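Lin1840 protein (Listeria innocua serovar 6a, PDB 4ZOC) probably hydrolyses terminal, non-reducing beta-D-glucosyl residues, releasing beta-D-glucose, and takes part in beta-1,2-glucan metabolism. Local coordinates at residues F135-D140 and A167-Y172. The protein carries 2 engineered substitutions. Numbering follows the deposited sequence.
Sequences FSPMLD and AMVDGY
Ser136 and Tyr172 meet through their hydroxyls where a TIM barrel, the N-terminal domain of this glycosyl hydrolase family 3 enzyme, packs its helix 158-173 against the chain leaving barrel strand 133-134. Ser136 OG lies 2.6 Å from Tyr172 OH, a short hydrogen bond in which either hydroxyl could be the donor. The serine comes in at the edge of the phenol, close to the ring plane, with OG also 3.2 Å from Tyr172 CE2. Its chi1 of 171° sets OG opposite the backbone N and turns the hydroxyl to the helix. Tyrosine reaches the same spot with CG beside its own backbone N (chi1 -67°), and the pairing gives each buried hydroxyl a polar partner.

Next comes Pro137, joined to Ser136 by a cis peptide bond. Its ring sits over the preceding turn of the helix, where CA of Pro137 and CA of Met168 are 6.4 Å apart, the closest pair of CA atoms across the contact. Two side chains meet different parts of that ring. Val169 crosses it at a slant, its CG2 methyl 3.9 Å from Pro137 CD and nearly as near to CG. Met168, stretched out beyond CG, instead brings its sulfur to within 3.8 Å of Pro137 CB.

All five touching residues are buried. On the helix side, Met168 and Tyr172 also touch helix 112-128 and Val169 touches helix 221-228; backbone hydrogen bonds tie Ser136 and Pro137 to Cys189 and Lys191 of the neighbouring strand 187-193. A bound beta-D-glucopyranose unit is about 13 Å from the Ser136 side chain. Between the polar and apolar patches stands Met168 SD, which besides touching proline lies 3.6 Å from Ser136 OG.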
ATOM      1  N   PHE A 135      22.663  -0.372 -18.240  1.00  8.71           N
ATOM      2  CA  PHE A 135      21.763   0.073 -17.180  1.00  8.10           C
ATOM      3  C   PHE A 135      21.108  -1.141 -16.498  1.00  7.88           C
ATOM      4  O   PHE A 135      19.872  -1.372 -16.620  1.00  7.08           O
ATOM      5  CB  PHE A 135      20.757   1.005 -17.732  1.00  7.49           C
ATOM      6  CG  PHE A 135      21.339   2.300 -18.378  1.00  7.53           C
ATOM      7  CD1 PHE A 135      22.344   3.096 -17.671  1.00  6.61           C
ATOM      8  CD2 PHE A 135      20.883   2.730 -19.635  1.00  6.99           C
ATOM      9  CE1 PHE A 135      22.823   4.213 -18.233  1.00  7.16           C
ATOM     10  CE2 PHE A 135      21.320   3.934 -20.152  1.00  7.82           C
ATOM     11  CZ  PHE A 135      22.279   4.663 -19.431  1.00  7.87           C
ATOM     12  N   SER A 136      21.951  -1.938 -15.872  1.00  7.27           N
ATOM     13  CA  SER A 136      21.587  -3.165 -15.200  1.00  7.64           C
ATOM     14  C   SER A 136      22.684  -3.485 -14.192  1.00  7.41           C
ATOM     15  O   SER A 136      23.841  -3.107 -14.391  1.00  6.85           O
ATOM     16  CB  SER A 136      21.439  -4.318 -16.231  1.00  8.47           C
ATOM     17  OG  SER A 136      21.288  -5.597 -15.650  1.00 10.62           O
ATOM     18  N   PRO A 137      22.357  -4.121 -13.063  1.00  6.85           N
ATOM     19  CA  PRO A 137      21.098  -4.740 -12.622  1.00  7.43           C
ATOM     20  C   PRO A 137      20.042  -3.749 -12.076  1.00  7.64           C
ATOM     21  O   PRO A 137      20.351  -2.706 -11.497  1.00  5.59           O
ATOM     22  CB  PRO A 137      21.552  -5.670 -11.530  1.00  8.53           C
ATOM     23  CG  PRO A 137      22.711  -4.966 -10.919  1.00  8.71           C
ATOM     24  CD  PRO A 137      23.435  -4.353 -12.099  1.00  7.35           C
ATOM     25  N   MET A 138      18.753  -4.110 -12.263  1.00  9.51           N
ATOM     26  CA  MET A 138      17.658  -3.441 -11.585  1.00  8.24           C
ATOM     27  C   MET A 138      17.393  -4.180 -10.265  1.00  7.22           C
ATOM     28  O   MET A 138      17.041  -5.396 -10.245  1.00  7.49           O
ATOM     29  CB  MET A 138      16.449  -3.449 -12.522  1.00  7.45           C
ATOM     30  CG  MET A 138      15.266  -2.679 -12.032  1.00  8.60           C
ATOM     31  SD  MET A 138      14.220  -3.651 -10.906  1.00  7.21           S
ATOM     32  CE  MET A 138      12.700  -2.705 -11.128  1.00  8.81           C
ATOM     33  N   LEU A 139      17.512  -3.453  -9.178  1.00  6.68           N
ATOM     34  CA  LEU A 139      17.530  -4.030  -7.812  1.00  7.84           C
ATOM     35  C   LEU A 139      16.425  -3.511  -6.911  1.00  7.99           C
ATOM     36  O   LEU A 139      16.523  -3.546  -5.684  1.00  8.96           O
ATOM     37  CB  LEU A 139      18.899  -3.836  -7.185  1.00  8.81           C
ATOM     38  CG  LEU A 139      20.019  -4.558  -7.955  1.00  9.62           C
ATOM     39  CD1 LEU A 139      21.375  -4.196  -7.358  1.00 10.47           C
ATOM     40  CD2 LEU A 139      19.840  -6.083  -7.882  1.00 10.38           C
ATOM     41  N   ASP A 140      15.329  -3.052  -7.528  1.00  7.72           N
ATOM     42  CA  ASP A 140      14.199  -2.513  -6.762  1.00  6.47           C
ATOM     43  C   ASP A 140      13.415  -3.709  -6.232  1.00  7.08           C
ATOM     44  O   ASP A 140      12.919  -4.598  -7.005  1.00  8.81           O
ATOM     45  CB  ASP A 140      13.310  -1.634  -7.674  1.00  7.15           C
ATOM     46  CG  ASP A 140      14.116  -0.551  -8.386  1.00  7.10           C
ATOM     47  OD1 ASP A 140      15.124  -0.050  -7.837  1.00  6.46           O
ATOM     48  OD2 ASP A 140      13.784  -0.222  -9.522  1.00  7.22           O
ATOM     49  N   ALA A 167      25.826 -11.407  -8.617  1.00  9.80           N
ATOM     50  CA  ALA A 167      26.146 -12.240  -9.752  1.00  9.31           C
ATOM     51  C   ALA A 167      26.083 -11.513 -11.093  1.00 10.28           C
ATOM     52  O   ALA A 167      26.966 -11.735 -11.935  1.00 10.12           O
ATOM     53  CB  ALA A 167      25.282 -13.488  -9.733  1.00  8.38           C
ATOM     54  N   MET A 168      25.093 -10.613 -11.281  1.00  8.55           N
ATOM     55  CA  MET A 168      24.997  -9.860 -12.551  1.00 10.66           C
ATOM     56  C   MET A 168      26.164  -8.905 -12.718  1.00 10.83           C
ATOM     57  O   MET A 168      26.806  -8.851 -13.793  1.00  9.03           O
ATOM     58  CB  MET A 168      23.724  -9.067 -12.617  1.00 10.62           C
ATOM     59  CG  MET A 168      22.486  -9.794 -12.995  1.00 12.93           C
ATOM     60  SD  MET A 168      21.204  -8.687 -13.734  1.00 17.67           S
ATOM     61  CE  MET A 168      19.892  -9.808 -13.293  1.00 19.42           C
ATOM     62  N   VAL A 169      26.489  -8.196 -11.633  1.00 10.92           N
ATOM     63  CA  VAL A 169      27.625  -7.244 -11.674  1.00 12.36           C
ATOM     64  C   VAL A 169      28.921  -7.994 -12.050  1.00 12.84           C
ATOM     65  O   VAL A 169      29.683  -7.553 -12.908  1.00 10.64           O
ATOM     66  CB  VAL A 169      27.770  -6.510 -10.341  1.00 11.84           C
ATOM     67  CG1 VAL A 169      29.099  -5.715 -10.304  1.00 12.90           C
ATOM     68  CG2 VAL A 169      26.599  -5.582 -10.112  1.00 11.52           C
ATOM     69  N   ASP A 170      29.156  -9.143 -11.403  1.00 12.06           N
ATOM     70  CA  ASP A 170      30.328  -9.965 -11.679  1.00 12.57           C
ATOM     71  C   ASP A 170      30.333 -10.424 -13.167  1.00 11.48           C
ATOM     72  O   ASP A 170      31.339 -10.360 -13.854  1.00 10.31           O
ATOM     73  CB  ASP A 170      30.310 -11.148 -10.744  1.00 15.79           C
ATOM     74  CG  ASP A 170      31.545 -12.012 -10.868  1.00 25.61           C
ATOM     75  OD1 ASP A 170      32.657 -11.502 -11.187  1.00 32.63           O
ATOM     76  OD2 ASP A 170      31.404 -13.237 -10.618  1.00 31.24           O
ATOM     77  N   GLY A 171      29.183 -10.869 -13.650  1.00 10.42           N
ATOM     78  CA  GLY A 171      29.044 -11.287 -15.049  1.00  9.97           C
ATOM     79  C   GLY A 171      29.339 -10.182 -16.047  1.00  9.41           C
ATOM     80  O   GLY A 171      30.067 -10.375 -17.077  1.00  9.55           O
ATOM     81  N   TYR A 172      28.816  -8.993 -15.779  1.00  9.07           N
ATOM     82  CA  TYR A 172      29.024  -7.849 -16.736  1.00  9.33           C
ATOM     83  C   TYR A 172      30.463  -7.366 -16.692  1.00 10.10           C
ATOM     84  O   TYR A 172      31.062  -7.161 -17.724  1.00 12.30           O
ATOM     85  CB  TYR A 172      28.115  -6.657 -16.422  1.00  8.36           C
ATOM     86  CG  TYR A 172      26.609  -6.863 -16.632  1.00  8.08           C
ATOM     87  CD1 TYR A 172      26.110  -7.306 -17.837  1.00  6.73           C
ATOM     88  CD2 TYR A 172      25.675  -6.455 -15.663  1.00  8.03           C
ATOM     89  CE1 TYR A 172      24.757  -7.422 -18.054  1.00  7.48           C
ATOM     90  CE2 TYR A 172      24.306  -6.628 -15.891  1.00  8.20           C
ATOM     91  CZ  TYR A 172      23.856  -7.095 -17.086  1.00  6.69           C
ATOM     92  OH  TYR A 172      22.497  -7.240 -17.309  1.00  6.67           O
TER